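Local coordinates for protein DMATS type aromatic prenyltransferase (Micromonospora olivasterospora, PDB 6ZRY) that binds tryptophan and, as a presumed 6-dimethylallyl tryptophan synthase, probably transfers a dimethylallyl group to its indole ring, at residues A[150-155]-A[192-197]; A[211-216]-A[259-264]; A[2-7]-A[42-47]; A[57-62]-A[347-352]. One frame throughout, in Å; residues are numbered along the deposited sequence.

Interaction 1. Residues A[150-155]-A[192-197]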
loop_
_atom_site.group_PDB
_atom_site.type_symbol
_atom_site.label_atom_id
_atom_site.label_comp_id
_atom_site.label_asym_id
_atom_site.label_seq_id
_atom_site.Cartn_x
_atom_site.Cartn_y
_atom_site.Cartn_z
ATOM N N ASN A 150 -2.979 -8.554 7.976
ATOM C CA ASN A 150 -4.423 -8.625 7.615
ATOM C C ASN A 150 -5.227 -8.677 8.909
ATOM O O ASN A 150 -5.165 -9.675 9.612
ATOM C CB ASN A 150 -4.746 -9.835 6.731
ATOM C CG ASN A 150 -6.201 -9.880 6.311
ATOM O OD1 ASN A 150 -6.965 -8.947 6.578
ATOM N ND2 ASN A 150 -6.587 -10.944 5.619
ATOM N N PRO A 151 -5.988 -7.612 9.271
ATOM C CA PRO A 151 -6.826 -7.624 10.467
ATOM C C PRO A 151 -7.916 -8.692 10.387
ATOM O O PRO A 151 -8.452 -9.067 11.419
ATOM C CB PRO A 151 -7.473 -6.234 10.468
ATOM C CG PRO A 151 -6.522 -5.401 9.653
ATOM C CD PRO A 151 -6.112 -6.341 8.549
ATOM N N GLU A 152 -8.243 -9.128 9.188
ATOM C CA GLU A 152 -9.354 -10.089 8.949
ATOM C C GLU A 152 -8.827 -11.531 8.852
ATOM O O GLU A 152 -9.580 -12.410 8.374
ATOM C CB GLU A 152 -10.109 -9.681 7.690
ATOM C CG GLU A 152 -10.792 -8.327 7.823
ATOM C CD GLU A 152 -11.513 -7.874 6.548
ATOM O OE1 GLU A 152 -12.367 -7.015 6.645
ATOM O OE2 GLU A 152 -11.216 -8.412 5.477
ATOM N N VAL A 153 -7.602 -11.780 9.280
ATOM C CA VAL A 153 -6.933 -13.099 9.092
ATOM C C VAL A 153 -7.660 -14.189 9.905
ATOM O O VAL A 153 -7.587 -15.345 9.502
ATOM C CB VAL A 153 -5.451 -13.028 9.455
ATOM C CG1 VAL A 153 -5.245 -12.920 10.958
ATOM C CG2 VAL A 153 -4.675 -14.204 8.870
ATOM N N LYS A 154 -8.310 -13.834 11.010
ATOM C CA LYS A 154 -9.126 -14.791 11.811
ATOM C C LYS A 154 -10.611 -14.592 11.484
ATOM O O LYS A 154 -11.456 -15.019 12.280
ATOM C CB LYS A 154 -8.824 -14.610 13.298
ATOM C CG LYS A 154 -7.398 -14.939 13.687
ATOM C CD LYS A 154 -7.203 -14.991 15.167
ATOM C CE LYS A 154 -5.900 -15.649 15.566
ATOM N NZ LYS A 154 -5.709 -15.642 17.043
ATOM N N GLY A 155 -10.909 -13.971 10.329
ATOM C CA GLY A 155 -12.269 -13.709 9.837
ATOM C C GLY A 155 -12.670 -12.249 10.039
ATOM O O GLY A 155 -12.117 -11.595 10.918
ATOM N N GLY A 192 -19.685 -2.327 5.383
ATOM C CA GLY A 192 -19.242 -1.294 4.438
ATOM C C GLY A 192 -17.845 -0.784 4.777
ATOM O O GLY A 192 -17.141 -0.405 3.853
ATOM N N ASP A 193 -17.484 -0.742 6.064
ATOM C CA ASP A 193 -16.177 -0.216 6.552
ATOM C C ASP A 193 -15.327 -1.376 7.089
ATOM O O ASP A 193 -15.605 -1.885 8.169
ATOM C CB ASP A 193 -16.370 0.875 7.594
ATOM C CG ASP A 193 -16.954 2.169 7.037
ATOM O OD1 ASP A 193 -16.851 2.410 5.810
ATOM O OD2 ASP A 193 -17.469 2.943 7.837
ATOM N N ARG A 194 -14.308 -1.759 6.340
ATOM C CA ARG A 194 -13.549 -3.014 6.532
ATOM C C ARG A 194 -12.154 -2.641 7.008
ATOM O O ARG A 194 -11.561 -1.712 6.453
ATOM C CB ARG A 194 -13.541 -3.804 5.222
ATOM C CG ARG A 194 -14.919 -4.345 4.825
ATOM C CD ARG A 194 -15.241 -5.707 5.358
ATOM N NE ARG A 194 -14.302 -6.722 4.914
ATOM C CZ ARG A 194 -14.367 -7.388 3.768
ATOM N NH1 ARG A 194 -15.357 -7.168 2.910
ATOM N NH2 ARG A 194 -13.427 -8.276 3.483
ATOM N N LEU A 195 -11.651 -3.331 8.008
ATOM C CA LEU A 195 -10.255 -3.162 8.507
ATOM C C LEU A 195 -9.312 -3.972 7.602
ATOM O O LEU A 195 -9.299 -5.230 7.662
ATOM C CB LEU A 195 -10.197 -3.614 9.971
ATOM C CG LEU A 195 -11.131 -2.851 10.915
ATOM C CD1 LEU A 195 -11.388 -3.643 12.189
ATOM C CD2 LEU A 195 -10.594 -1.482 11.237
ATOM N N THR A 196 -8.552 -3.285 6.773
ATOM C CA THR A 196 -7.889 -3.902 5.605
ATOM C C THR A 196 -6.415 -4.163 5.901
ATOM O O THR A 196 -5.924 -5.219 5.512
ATOM C CB THR A 196 -8.078 -3.040 4.357
ATOM O OG1 THR A 196 -9.491 -2.931 4.159
ATOM C CG2 THR A 196 -7.408 -3.662 3.150
ATOM N N PHE A 197 -5.703 -3.204 6.483
ATOM C CA PHE A 197 -4.279 -3.382 6.827
ATOM C C PHE A 197 -4.001 -2.846 8.220
ATOM O O PHE A 197 -4.490 -1.776 8.561
ATOM C CB PHE A 197 -3.317 -2.633 5.889
ATOM C CG PHE A 197 -3.393 -3.008 4.427
ATOM C CD1 PHE A 197 -3.120 -4.298 4.011
ATOM C CD2 PHE A 197 -3.686 -2.052 3.473
ATOM C CE1 PHE A 197 -3.140 -4.629 2.662
ATOM C CE2 PHE A 197 -3.717 -2.377 2.124
ATOM C CZ PHE A 197 -3.449 -3.673 1.720
HETATM O O HOH W 1 -7.587 -7.193 4.523
HETATM O O HOH W 2 -13.101 -5.620 8.812
HETATM O O HOH W 3 -10.541 -5.641 4.056
#
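Pro151 lays its ring along the strand backbone at Leu195 and Thr196, where Thr196 and Phe197, a residue of the tryptophan pocket, form a classic beta bulge against Tyr213. Its CG stands 3.4 Å from Leu195 O and its CD 3.2 Å from Thr196 O, while Pro151 CB meets Leu195 CB at 3.8 Å. The next residue supplies the ionic part. Arg194 grips the Glu152 carboxylate side-on: NE reaches OE1 at 2.6 Å with an N-H...O angle of 169°, and NH2 reaches OE2 at 3.0 Å. Both oxygens are met on their syn side, and the carboxylate and guanidinium planes differ by only 19°, so two nearly straight bonds hold the groups close to coplanar. Bends at chi2 and chi3 of Arg194 carry its guanidinium round to the extended Glu152 chain, which it crosses at about a right angle. Water finishes the interface: one molecule donates to Glu152 OE1 and accepts from Leu195 N at 2.8 Å, another donates to both Asn150 OD1 and Thr196 O. Asn150 OD1 also takes Glu152 N from above its carbonyl plane, an Asx turn that shapes the loop. Leu195 O, buried here, finds no polar partner. The loop leaves strand 141-149 beside strand 193-201; Val163 of helix 159-170 packs on both Pro151 and Leu195, and Leu195 also rests on Leu212 and Leu214 of strand 209-220.

Interaction 2. Residues A[211-216]-A[259-264]; sequences KLYLTH and VGSYTF
Two antiparallel strands of the barrel sheet, 209-220 and 258-265, are joined by two hydrogen-bonded pairs, Leu212 with Tyr262 and Leu214 with Gly260 (Leu214 N to Gly260 O 2.7 Å). In the non-hydrogen-bonded pair between them, Tyr213 sets CG anti to its carbonyl carbon (chi1 -68°), which lays the ring under Ser261 CB, 3.7 Å from the centroid and 7° off the normal, a CH-pi contact; Val259 CG1 comes to the ring's edge. In this ABBA barrel the face carrying Tyr213, Ser261 and Val259 turns to the lumen, the side chain of Val259 coming within about 4 Å of bound tryptophan, whereas Leu212, Leu214 and Tyr262 pack on helix 174-182. Replacing Tyr213 by an alanine is likely to strip Ser261 CB of its ring face and leave the Tyr148 hydroxyl without this partner. On the helix side Leu214 CD2 lies 3.9 Å from Tyr262 CE1, and Leu212 CB 3.6 Å from Phe264 CE2. A water bridges His216 NE2 and Tyr262 OH; His216 ND1 bonds to Asp193.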
loop_
_atom_site.group_PDB
_atom_site.type_symbol
_atom_site.label_atom_id
_atom_site.label_comp_id
_atom_site.label_asym_id
_atom_site.label_seq_id
_atom_site.Cartn_x
_atom_site.Cartn_y
_atom_site.Cartn_z
ATOM N N LYS A 211 -0.233 2.227 11.444
ATOM C CA LYS A 211 -1.062 2.794 10.387
ATOM C C LYS A 211 -2.177 1.794 10.103
ATOM O O LYS A 211 -1.859 0.664 9.723
ATOM C CB LYS A 211 -0.155 3.101 9.211
ATOM C CG LYS A 211 -0.637 4.155 8.276
ATOM C CD LYS A 211 0.533 4.729 7.471
ATOM C CE LYS A 211 0.173 5.109 6.062
ATOM N NZ LYS A 211 1.341 5.707 5.353
ATOM N N LEU A 212 -3.427 2.176 10.384
ATOM C CA LEU A 212 -4.604 1.332 10.124
ATOM C C LEU A 212 -5.291 1.814 8.860
ATOM O O LEU A 212 -5.608 3.003 8.779
ATOM C CB LEU A 212 -5.545 1.392 11.325
ATOM C CG LEU A 212 -6.760 0.469 11.256
ATOM C CD1 LEU A 212 -6.364 -0.992 11.332
ATOM C CD2 LEU A 212 -7.747 0.804 12.354
ATOM N N TYR A 213 -5.586 0.902 7.956
ATOM C CA TYR A 213 -6.277 1.221 6.691
ATOM C C TYR A 213 -7.693 0.679 6.737
ATOM O O TYR A 213 -7.844 -0.526 7.079
ATOM C CB TYR A 213 -5.552 0.597 5.514
ATOM C CG TYR A 213 -4.191 1.135 5.164
ATOM C CD1 TYR A 213 -3.106 1.007 6.022
ATOM C CD2 TYR A 213 -3.943 1.646 3.892
ATOM C CE1 TYR A 213 -1.842 1.446 5.675
ATOM C CE2 TYR A 213 -2.674 2.083 3.527
ATOM C CZ TYR A 213 -1.621 1.975 4.424
ATOM O OH TYR A 213 -0.355 2.366 4.094
ATOM N N LEU A 214 -8.673 1.514 6.409
ATOM C CA LEU A 214 -10.119 1.155 6.325
ATOM C C LEU A 214 -10.536 1.229 4.859
ATOM O O LEU A 214 -10.213 2.233 4.235
ATOM C CB LEU A 214 -10.944 2.158 7.119
ATOM C CG LEU A 214 -11.122 1.917 8.602
ATOM C CD1 LEU A 214 -9.799 1.791 9.304
ATOM C CD2 LEU A 214 -11.933 3.082 9.216
ATOM N N THR A 215 -11.238 0.234 4.367
ATOM C CA THR A 215 -11.829 0.235 3.022
ATOM C C THR A 215 -13.287 0.622 3.176
ATOM O O THR A 215 -14.001 -0.040 3.959
ATOM C CB THR A 215 -11.634 -1.103 2.310
ATOM O OG1 THR A 215 -10.224 -1.372 2.247
ATOM C CG2 THR A 215 -12.239 -1.115 0.927
ATOM N N HIS A 216 -13.695 1.663 2.472
ATOM C CA HIS A 216 -15.050 2.239 2.510
ATOM C C HIS A 216 -15.816 1.764 1.276
ATOM O O HIS A 216 -15.706 2.424 0.231
ATOM C CB HIS A 216 -14.967 3.772 2.579
ATOM C CG HIS A 216 -14.232 4.286 3.762
ATOM N ND1 HIS A 216 -14.740 4.193 5.053
ATOM C CD2 HIS A 216 -13.060 4.944 3.870
ATOM C CE1 HIS A 216 -13.895 4.734 5.895
ATOM N NE2 HIS A 216 -12.876 5.226 5.203
ATOM N N VAL A 259 -10.146 4.226 0.120
ATOM C CA VAL A 259 -9.454 3.682 1.296
ATOM C C VAL A 259 -8.879 4.841 2.068
ATOM O O VAL A 259 -8.318 5.757 1.464
ATOM C CB VAL A 259 -8.391 2.653 0.909
ATOM C CG1 VAL A 259 -7.584 2.202 2.095
ATOM C CG2 VAL A 259 -9.010 1.465 0.213
ATOM N N GLY A 260 -9.034 4.804 3.363
ATOM C CA GLY A 260 -8.397 5.762 4.259
ATOM C C GLY A 260 -7.435 5.088 5.180
ATOM O O GLY A 260 -7.740 3.972 5.633
ATOM N N SER A 261 -6.339 5.746 5.513
ATOM C CA SER A 261 -5.406 5.257 6.546
ATOM C C SER A 261 -5.252 6.296 7.650
ATOM O O SER A 261 -5.372 7.497 7.382
ATOM C CB SER A 261 -4.091 4.817 5.977
ATOM O OG SER A 261 -3.315 5.916 5.594
ATOM N N TYR A 262 -5.110 5.785 8.860
ATOM C CA TYR A 262 -5.043 6.526 10.123
ATOM C C TYR A 262 -3.740 6.195 10.799
ATOM O O TYR A 262 -3.442 5.021 10.974
ATOM C CB TYR A 262 -6.247 6.133 10.989
ATOM C CG TYR A 262 -7.560 6.478 10.348
ATOM C CD1 TYR A 262 -8.185 5.623 9.440
ATOM C CD2 TYR A 262 -8.112 7.724 10.551
ATOM C CE1 TYR A 262 -9.366 5.987 8.798
ATOM C CE2 TYR A 262 -9.301 8.095 9.949
ATOM C CZ TYR A 262 -9.940 7.226 9.083
ATOM O OH TYR A 262 -11.109 7.652 8.498
ATOM N N THR A 263 -2.978 7.191 11.177
ATOM C CA THR A 263 -1.723 7.016 11.908
ATOM C C THR A 263 -1.993 7.212 13.393
ATOM O O THR A 263 -2.397 8.315 13.770
ATOM C CB THR A 263 -0.636 7.950 11.387
ATOM O OG1 THR A 263 -0.465 7.667 10.005
ATOM C CG2 THR A 263 0.680 7.731 12.079
ATOM N N PHE A 264 -1.790 6.154 14.172
ATOM C CA PHE A 264 -1.954 6.104 15.646
ATOM C C PHE A 264 -0.581 6.214 16.279
ATOM O O PHE A 264 0.351 5.454 15.888
ATOM C CB PHE A 264 -2.636 4.815 16.097
ATOM C CG PHE A 264 -3.971 4.549 15.461
ATOM C CD1 PHE A 264 -4.892 5.573 15.281
ATOM C CD2 PHE A 264 -4.323 3.275 15.047
ATOM C CE1 PHE A 264 -6.142 5.323 14.722
ATOM C CE2 PHE A 264 -5.568 3.036 14.478
ATOM C CZ PHE A 264 -6.466 4.061 14.309
HETATM O O HOH W 4 -11.406 7.931 5.543
#

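Interaction 3. Residues A[2-7]-A[42-47]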
loop_
_atom_site.group_PDB
_atom_site.type_symbol
_atom_site.label_atom_id
_atom_site.label_comp_id
_atom_site.label_asym_id
_atom_site.label_seq_id
_atom_site.Cartn_x
_atom_site.Cartn_y
_atom_site.Cartn_z
ATOM N N ALA A 2 16.683 -17.591 -22.507
ATOM C CA ALA A 2 15.388 -18.154 -22.079
ATOM C C ALA A 2 14.276 -17.143 -22.335
ATOM O O ALA A 2 14.572 -16.045 -22.796
ATOM C CB ALA A 2 15.447 -18.503 -20.623
ATOM N N GLY A 3 13.046 -17.518 -22.018
ATOM C CA GLY A 3 11.930 -16.577 -21.883
ATOM C C GLY A 3 12.200 -15.619 -20.749
ATOM O O GLY A 3 13.031 -15.940 -19.852
ATOM N N LEU A 4 11.547 -14.476 -20.769
ATOM C CA LEU A 4 11.640 -13.493 -19.675
ATOM C C LEU A 4 11.085 -14.125 -18.425
ATOM O O LEU A 4 10.097 -14.860 -18.536
ATOM C CB LEU A 4 10.875 -12.243 -20.059
ATOM C CG LEU A 4 11.529 -11.436 -21.171
ATOM C CD1 LEU A 4 10.637 -10.297 -21.612
ATOM C CD2 LEU A 4 12.847 -10.905 -20.705
ATOM N N SER A 5 11.732 -13.886 -17.289
ATOM C CA SER A 5 11.192 -14.206 -15.948
ATOM C C SER A 5 10.480 -12.993 -15.331
ATOM O O SER A 5 10.668 -11.842 -15.769
ATOM C CB SER A 5 12.281 -14.685 -15.040
ATOM O OG SER A 5 13.196 -13.623 -14.765
ATOM N N VAL A 6 9.750 -13.236 -14.261
ATOM C CA VAL A 6 9.161 -12.155 -13.452
ATOM C C VAL A 6 10.279 -11.244 -12.942
ATOM O O VAL A 6 10.099 -10.042 -13.013
ATOM C CB VAL A 6 8.322 -12.724 -12.318
ATOM C CG1 VAL A 6 7.750 -11.616 -11.450
ATOM C CG2 VAL A 6 7.242 -13.649 -12.863
ATOM N N SER A 7 11.379 -11.791 -12.436
ATOM C CA SER A 7 12.537 -10.993 -11.963
ATOM C C SER A 7 13.070 -10.101 -13.100
ATOM O O SER A 7 13.398 -8.898 -12.848
ATOM C CB SER A 7 13.630 -11.872 -11.414
ATOM O OG SER A 7 14.822 -11.098 -11.187
ATOM N N ARG A 42 10.521 -17.527 -12.252
ATOM C CA ARG A 42 9.340 -18.070 -12.956
ATOM C C ARG A 42 9.181 -17.368 -14.306
ATOM O O ARG A 42 9.245 -16.153 -14.387
ATOM C CB ARG A 42 8.106 -17.889 -12.094
ATOM C CG ARG A 42 6.912 -18.670 -12.579
ATOM C CD ARG A 42 5.706 -18.424 -11.710
ATOM N NE ARG A 42 4.574 -19.116 -12.274
ATOM C CZ ARG A 42 4.234 -20.347 -11.983
ATOM N NH1 ARG A 42 4.928 -21.034 -11.100
ATOM N NH2 ARG A 42 3.161 -20.882 -12.539
ATOM N N PRO A 43 9.022 -18.113 -15.418
ATOM C CA PRO A 43 8.799 -17.485 -16.726
ATOM C C PRO A 43 7.502 -16.658 -16.782
ATOM O O PRO A 43 6.508 -17.100 -16.250
ATOM C CB PRO A 43 8.714 -18.672 -17.700
ATOM C CG PRO A 43 9.382 -19.834 -16.962
ATOM C CD PRO A 43 9.129 -19.588 -15.488
ATOM N N LEU A 44 7.538 -15.497 -17.448
ATOM C CA LEU A 44 6.349 -14.624 -17.692
ATOM C C LEU A 44 5.288 -15.354 -18.510
ATOM O O LEU A 44 4.142 -14.982 -18.380
ATOM C CB LEU A 44 6.747 -13.355 -18.449
ATOM C CG LEU A 44 7.477 -12.270 -17.688
ATOM C CD1 LEU A 44 7.602 -11.035 -18.559
ATOM C CD2 LEU A 44 6.773 -11.951 -16.382
ATOM N N TYR A 45 5.657 -16.289 -19.376
ATOM C CA TYR A 45 4.697 -17.027 -20.247
ATOM C C TYR A 45 3.953 -18.094 -19.427
ATOM O O TYR A 45 3.025 -18.688 -19.971
ATOM C CB TYR A 45 5.383 -17.644 -21.486
ATOM C CG TYR A 45 6.450 -18.689 -21.218
ATOM C CD1 TYR A 45 6.134 -19.947 -20.722
ATOM C CD2 TYR A 45 7.789 -18.427 -21.502
ATOM C CE1 TYR A 45 7.119 -20.898 -20.482
ATOM C CE2 TYR A 45 8.786 -19.360 -21.257
ATOM C CZ TYR A 45 8.449 -20.604 -20.748
ATOM O OH TYR A 45 9.425 -21.528 -20.508
ATOM N N GLU A 46 4.367 -18.376 -18.186
ATOM C CA GLU A 46 3.576 -19.241 -17.270
ATOM C C GLU A 46 2.565 -18.343 -16.566
ATOM O O GLU A 46 2.834 -17.185 -16.346
ATOM C CB GLU A 46 4.478 -19.991 -16.277
ATOM C CG GLU A 46 5.515 -20.893 -16.943
ATOM C CD GLU A 46 4.951 -22.110 -17.655
ATOM O OE1 GLU A 46 3.724 -22.349 -17.549
ATOM O OE2 GLU A 46 5.744 -22.829 -18.315
ATOM N N PRO A 47 1.361 -18.835 -16.219
ATOM C CA PRO A 47 0.412 -18.030 -15.462
ATOM C C PRO A 47 0.970 -17.690 -14.095
ATOM O O PRO A 47 1.964 -18.278 -13.681
ATOM C CB PRO A 47 -0.802 -18.942 -15.289
ATOM C CG PRO A 47 -0.222 -20.325 -15.428
ATOM C CD PRO A 47 0.873 -20.194 -16.466
#
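Leu44 threads its side chain between Leu4 and Val6, and each of its carbons from CB outward meets a different atom. CB lies 3.7 Å from Leu4 O; CG comes equally near to Ser5 O; CD1 turns to Leu4 CB; and CD2 reaches Val6, 3.8 Å from its CA and 3.9 Å from its CG2. Chi1 (-75°) sets CG anti to the carbonyl carbon, and chi2 (-172°) then points one methyl to Leu4 and the other to Val6. Beneath the side chains the backbones make a single bridge centred on Ser5 and Pro43. Leu44 N donates to Leu4 O at 2.9 Å, nearly straight at the hydrogen (172°), and Val6 N donates to Arg42 O at 3.0 Å. The loop is itself closed by Arg42, whose NE and NH2 both donate side-on to Pro47 O, which lies close to the guanidinium plane. Inside the same turn Pro43 CB stands over the centre of the Tyr45 ring, and Gly3 CA meets that ring at its edge. Val6 also packs on Val39 and Tyr350. Ser5 occupies the N-cap of helix 6-21: its hydroxyl caps a backbone N of the first turn while Asp8 OD2 accepts from Ser5 N, the reciprocal pattern of a capping box. The bridge to 42-47 thus lies right where this N-terminal helix begins.

Interaction 4. Residues A[57-62]-A[347-352]; sequences DHTPVE and AEAYRV. With TRP (tryptophan), chain C.
A single carboxylate oxygen, Asp57 OD2, receives two successive backbone N-H groups of the facing loop. Tyr350 N comes in at 2.8 Å from above the carboxylate plane, and Arg351 N at 3.0 Å along the anti lone pair. The other oxygen serves its own segment: Asp57 OD1 takes Thr59 N, making an Asx turn, and Thr59 OG1 at 2.7 Å, both from one face of its plane. Ser55 OG also bonds to OD1, and a water there leads on to Glu348 N. A chi1 of 76° turns the carboxylate toward 347-352 while OD1 stays near Thr59. Putting an alanine in place of Asp57 would probably strand Tyr350 N and Arg351 N without acceptors and leave the Thr59 hydroxyl without its acceptor. Thr59 fills the next layer, its OG1 3.4 Å from Ala349 CB and its CG2 3.7 Å from Ala347 CB, while the Tyr350 ring lies obliquely to OG1. Further along, a water links Val61 O to Ala347 N, just past the end of strand 341-346, which pairs with strand 61-68. Glu62, on that strand, accepts the indole NE1 of the bound tryptophan at OE2, 2.7 Å away. So many donors round Asp57 would be expected to stabilise its negative charge and fix the loop that leads into the substrate-binding strand.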
loop_
_atom_site.group_PDB
_atom_site.type_symbol
_atom_site.label_atom_id
_atom_site.label_comp_id
_atom_site.label_asym_id
_atom_site.label_seq_id
_atom_site.Cartn_x
_atom_site.Cartn_y
_atom_site.Cartn_z
ATOM N N ASP A 57 -3.391 -8.022 -11.842
ATOM C CA ASP A 57 -2.913 -9.100 -12.736
ATOM C C ASP A 57 -2.181 -10.182 -11.929
ATOM O O ASP A 57 -1.696 -11.120 -12.547
ATOM C CB ASP A 57 -2.092 -8.561 -13.911
ATOM C CG ASP A 57 -0.669 -8.123 -13.608
ATOM O OD1 ASP A 57 -0.325 -7.964 -12.429
ATOM O OD2 ASP A 57 0.097 -7.974 -14.573
ATOM N N HIS A 58 -2.173 -10.057 -10.583
ATOM C CA HIS A 58 -1.632 -11.041 -9.613
ATOM C C HIS A 58 -0.097 -11.039 -9.595
ATOM O O HIS A 58 0.491 -11.956 -8.976
ATOM C CB HIS A 58 -2.219 -12.426 -9.873
ATOM C CG HIS A 58 -3.704 -12.431 -9.783
ATOM N ND1 HIS A 58 -4.364 -11.936 -8.685
ATOM C CD2 HIS A 58 -4.661 -12.839 -10.645
ATOM C CE1 HIS A 58 -5.670 -12.053 -8.875
ATOM N NE2 HIS A 58 -5.873 -12.613 -10.044
ATOM N N THR A 59 0.545 -10.043 -10.190
ATOM C CA THR A 59 1.963 -9.768 -9.916
ATOM C C THR A 59 2.069 -9.556 -8.407
ATOM O O THR A 59 1.318 -8.761 -7.868
ATOM C CB THR A 59 2.493 -8.565 -10.690
ATOM O OG1 THR A 59 2.229 -8.696 -12.093
ATOM C CG2 THR A 59 3.976 -8.416 -10.481
ATOM N N PRO A 60 2.947 -10.265 -7.661
ATOM C CA PRO A 60 2.992 -10.098 -6.205
ATOM C C PRO A 60 3.783 -8.888 -5.692
ATOM O O PRO A 60 4.182 -8.890 -4.578
ATOM C CB PRO A 60 3.645 -11.422 -5.751
ATOM C CG PRO A 60 4.597 -11.754 -6.891
ATOM C CD PRO A 60 3.872 -11.313 -8.146
ATOM N N VAL A 61 3.925 -7.850 -6.529
ATOM C CA VAL A 61 4.682 -6.606 -6.234
ATOM C C VAL A 61 3.937 -5.426 -6.890
ATOM O O VAL A 61 3.389 -5.613 -8.020
ATOM C CB VAL A 61 6.153 -6.716 -6.708
ATOM C CG1 VAL A 61 6.753 -5.358 -7.063
ATOM C CG2 VAL A 61 7.029 -7.440 -5.678
ATOM N N GLU A 62 3.905 -4.283 -6.204
ATOM C CA GLU A 62 3.393 -2.990 -6.743
ATOM C C GLU A 62 4.395 -1.909 -6.354
ATOM O O GLU A 62 4.855 -1.911 -5.206
ATOM C CB GLU A 62 2.017 -2.665 -6.186
ATOM C CG GLU A 62 1.464 -1.359 -6.708
ATOM C CD GLU A 62 0.073 -1.030 -6.199
ATOM O OE1 GLU A 62 -0.916 -1.372 -6.877
ATOM O OE2 GLU A 62 0.004 -0.459 -5.108
ATOM N N ALA A 347 3.303 -3.245 -12.092
ATOM C CA ALA A 347 4.321 -3.976 -12.865
ATOM C C ALA A 347 3.756 -4.439 -14.213
ATOM O O ALA A 347 4.511 -4.479 -15.172
ATOM C CB ALA A 347 4.817 -5.140 -12.045
ATOM N N GLU A 348 2.485 -4.807 -14.270
ATOM C CA GLU A 348 1.848 -5.373 -15.479
ATOM C C GLU A 348 2.732 -6.509 -16.034
ATOM O O GLU A 348 2.930 -6.597 -17.283
ATOM C CB GLU A 348 1.635 -4.299 -16.539
ATOM C CG GLU A 348 0.698 -3.179 -16.116
ATOM C CD GLU A 348 0.381 -2.147 -17.198
ATOM O OE1 GLU A 348 -0.744 -1.703 -17.239
ATOM O OE2 GLU A 348 1.323 -1.737 -17.962
ATOM N N ALA A 349 3.213 -7.381 -15.166
ATOM C CA ALA A 349 4.040 -8.532 -15.572
ATOM C C ALA A 349 3.170 -9.553 -16.329
ATOM O O ALA A 349 3.734 -10.280 -17.163
ATOM C CB ALA A 349 4.733 -9.144 -14.384
ATOM N N TYR A 350 1.872 -9.613 -16.069
ATOM C CA TYR A 350 0.969 -10.665 -16.610
ATOM C C TYR A 350 -0.065 -10.116 -17.566
ATOM O O TYR A 350 -0.399 -10.850 -18.498
ATOM C CB TYR A 350 0.284 -11.415 -15.471
ATOM C CG TYR A 350 1.231 -12.272 -14.695
ATOM C CD1 TYR A 350 1.862 -13.337 -15.309
ATOM C CD2 TYR A 350 1.560 -11.990 -13.380
ATOM C CE1 TYR A 350 2.767 -14.128 -14.634
ATOM C CE2 TYR A 350 2.485 -12.756 -12.687
ATOM C CZ TYR A 350 3.086 -13.837 -13.314
ATOM O OH TYR A 350 3.971 -14.606 -12.634
ATOM N N ARG A 351 -0.601 -8.922 -17.315
ATOM C CA ARG A 351 -1.721 -8.373 -18.100
ATOM C C ARG A 351 -1.637 -6.854 -18.113
ATOM O O ARG A 351 -1.259 -6.257 -17.057
ATOM C CB ARG A 351 -3.043 -8.876 -17.502
ATOM C CG ARG A 351 -4.260 -8.597 -18.359
ATOM C CD ARG A 351 -5.455 -9.420 -17.933
ATOM N NE ARG A 351 -6.592 -9.183 -18.831
ATOM C CZ ARG A 351 -7.493 -8.197 -18.714
ATOM N NH1 ARG A 351 -7.431 -7.329 -17.706
ATOM N NH2 ARG A 351 -8.465 -8.094 -19.610
ATOM N N VAL A 352 -1.917 -6.251 -19.265
ATOM C CA VAL A 352 -2.258 -4.807 -19.374
ATOM C C VAL A 352 -3.770 -4.766 -19.484
ATOM O O VAL A 352 -4.257 -5.276 -20.449
ATOM C CB VAL A 352 -1.578 -4.148 -20.575
ATOM C CG1 VAL A 352 -2.024 -2.705 -20.772
ATOM C CG2 VAL A 352 -0.070 -4.237 -20.462
HETATM N N TRP C . -4.382 -4.391 -5.228
HETATM C CA TRP C . -5.112 -4.307 -3.915
HETATM C C TRP C . -6.249 -3.288 -4.028
HETATM O O TRP C . -7.117 -3.241 -3.137
HETATM C CB TRP C . -4.152 -3.966 -2.760
HETATM C CG TRP C . -3.479 -2.633 -2.870
HETATM C CD1 TRP C . -2.348 -2.334 -3.580
HETATM C CD2 TRP C . -3.888 -1.407 -2.233
HETATM N NE1 TRP C . -2.035 -1.007 -3.433
HETATM C CE2 TRP C . -2.950 -0.415 -2.605
HETATM C CE3 TRP C . -4.940 -1.054 -1.376
HETATM C CZ2 TRP C . -3.050 0.908 -2.167
HETATM C CZ3 TRP C . -5.034 0.252 -0.943
HETATM C CH2 TRP C . -4.098 1.214 -1.328
HETATM O OXT TRP C . -6.317 -2.513 -5.008
HETATM O O HOH W 5 0.667 -5.472 -12.055
HETATM O O HOH W 6 1.753 -4.358 -9.774
#

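How the interactions relate
Interactions 1 and 2 share neighbouring strands, 193-201 and 209-220, and touch directly: Thr196 OG1 lies 2.6 Å from Thr215 OG1, a probable hydrogen bond, and Leu195 CD2 packs 3.8 Å from Leu212 CD2. Interactions 3 and 4 form the other touching pair, with Val6 CG2 3.4 Å from Tyr350 OH and Leu44 CD2 3.6 Å from Ala349 O. The tryptophan pocket lies between the pairs: Glu62 of interaction 4 binds the indole nitrogen of the ligand, while the side chains of Phe197 and Val259, from interactions 1 and 2, come within about 4 Å of it. Interactions 2 and 4, about 24 Å apart between centres, stand on opposite sides of the chain's centre.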